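Local coordinates for protein Esterase/lipase (Lactobacillus rhamnosus, PDB 4N5H) that probably hydrolyses carboxylic esters, and may also transfer acyl groups, as an esterase of the alpha/beta-hydrolase fold, at residues S122-W125 / L126-G130. The protein carries 1 engineered substitution. Residues are numbered along the deposited sequence; the frame is centred on the assembly and turned at random.
Sequences SLRW and LSHFG
W125 and F129, four residues apart on one side of the last turns of helix 112-129, form an edge-to-face aromatic pair. The F129 ring turns its CD1 edge toward the face of the five-membered ring of W125, centroids 4.6 Å apart and planes at 53°. F129 CD1 comes to 3.4 Å from W125 NE1. The other half of the indole is taken by a CH-pi contact: F129 CB sits almost squarely over the face of the six-membered ring, 3.9 Å from its centroid. W125 can offer its face to F129 because CG is anti to its own backbone N (chi1 -171°) and beside the carbonyl carbon, which puts the indole on the side of the following turn, where F129 sits. With an alanine at W125, F129 would probably lose the surface against both its CB and its ring edge and be freer to turn.

The backbone supplies most of the hydrogen bonds. L126 N, S127 N and F129 N each reach the carbonyl four residues back, the last at 2.9 Å from F129 N to W125 O. R124 O is gripped twice, by H128 N and by the hydroxyl of S127, whose OG donates to it at 2.7 Å. The same carbonyl oxygen lies over the centre of the H128 imidazole, 3.4 Å above its plane.

R124 and H128 run side by side, the aliphatic part of the arginine doing the touching: R124 CG is 3.7 Å from H128 CE1. The guanidinium goes on to the carbonyls of S171 and R172.

At this end of the helix, L126 packs on M100 of strand 98-102 and, with L123, on I70 of strand 66-72, seating the helix against the central sheet. W125 leans on L53 of strand 52-58 and meets the Y41 ring, while H275 of a second subunit meets the rings of both W125 and F129, bringing the pair into the subunit interface.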
# COMPACT_ATOMS: atom_id res chain seq x y z
N SER A 122 -2.90 14.62 28.06
CA SER A 122 -1.93 14.68 26.94
C SER A 122 -1.05 15.90 27.07
O SER A 122 0.16 15.81 26.82
CB SER A 122 -2.60 14.65 25.57
OG SER A 122 -3.25 15.84 25.21
N LEU A 123 -1.59 17.02 27.53
CA LEU A 123 -0.75 18.24 27.71
C LEU A 123 0.25 18.02 28.86
O LEU A 123 1.40 18.38 28.77
CB LEU A 123 -1.61 19.47 28.07
CG LEU A 123 -2.72 19.86 27.10
CD1 LEU A 123 -3.52 21.04 27.63
CD2 LEU A 123 -2.19 20.22 25.81
N ARG A 124 -0.22 17.44 29.98
CA ARG A 124 0.62 17.10 31.08
C ARG A 124 1.74 16.14 30.69
O ARG A 124 2.88 16.34 31.05
CB ARG A 124 -0.16 16.53 32.27
CG ARG A 124 0.64 16.58 33.56
CD ARG A 124 -0.27 16.35 34.84
NE ARG A 124 -1.59 16.97 34.66
CZ ARG A 124 -1.86 18.27 34.81
NH1 ARG A 124 -0.95 19.08 35.33
NH2 ARG A 124 -3.08 18.72 34.49
N TRP A 125 1.41 15.09 29.94
CA TRP A 125 2.43 14.23 29.39
C TRP A 125 3.47 15.01 28.62
O TRP A 125 4.69 14.85 28.82
CB TRP A 125 1.77 13.19 28.49
CG TRP A 125 2.72 12.11 28.04
CD1 TRP A 125 2.94 10.89 28.62
CD2 TRP A 125 3.57 12.16 26.91
NE1 TRP A 125 3.87 10.19 27.94
CE2 TRP A 125 4.24 10.91 26.83
CE3 TRP A 125 3.79 13.10 25.90
CZ2 TRP A 125 5.19 10.63 25.85
CZ3 TRP A 125 4.70 12.79 24.91
CH2 TRP A 125 5.41 11.60 24.92
N LEU A 126 3.01 15.88 27.74
CA LEU A 126 3.97 16.65 26.94
C LEU A 126 4.84 17.56 27.84
O LEU A 126 6.03 17.79 27.54
CB LEU A 126 3.21 17.47 25.87
CG LEU A 126 4.09 18.01 24.72
CD1 LEU A 126 4.61 16.92 23.83
CD2 LEU A 126 3.22 18.97 23.86
N SER A 127 4.25 18.11 28.89
CA SER A 127 5.06 18.96 29.77
C SER A 127 6.16 18.16 30.44
O SER A 127 7.19 18.71 30.72
CB SER A 127 4.16 19.63 30.85
OG SER A 127 3.78 18.73 31.85
N HIS A 128 5.99 16.86 30.69
CA HIS A 128 6.99 16.00 31.31
C HIS A 128 8.03 15.49 30.28
O HIS A 128 9.24 15.39 30.60
CB HIS A 128 6.33 14.76 31.95
CG HIS A 128 5.41 15.10 33.07
ND1 HIS A 128 4.36 14.28 33.48
CD2 HIS A 128 5.30 16.23 33.77
CE1 HIS A 128 3.78 14.83 34.52
NE2 HIS A 128 4.32 16.02 34.71
N PHE A 129 7.58 15.10 29.09
CA PHE A 129 8.37 14.35 28.14
C PHE A 129 8.72 15.06 26.86
O PHE A 129 9.55 14.61 26.06
CB PHE A 129 7.67 12.96 27.90
CG PHE A 129 7.45 12.22 29.16
CD1 PHE A 129 6.18 12.03 29.61
CD2 PHE A 129 8.50 11.83 29.97
CE1 PHE A 129 5.89 11.45 30.83
CE2 PHE A 129 8.24 11.22 31.18
CZ PHE A 129 6.92 11.02 31.62
N GLY A 130 8.04 16.18 26.54
CA GLY A 130 8.22 16.86 25.29
C GLY A 130 9.60 17.48 25.15
O GLY A 130 10.28 17.26 24.08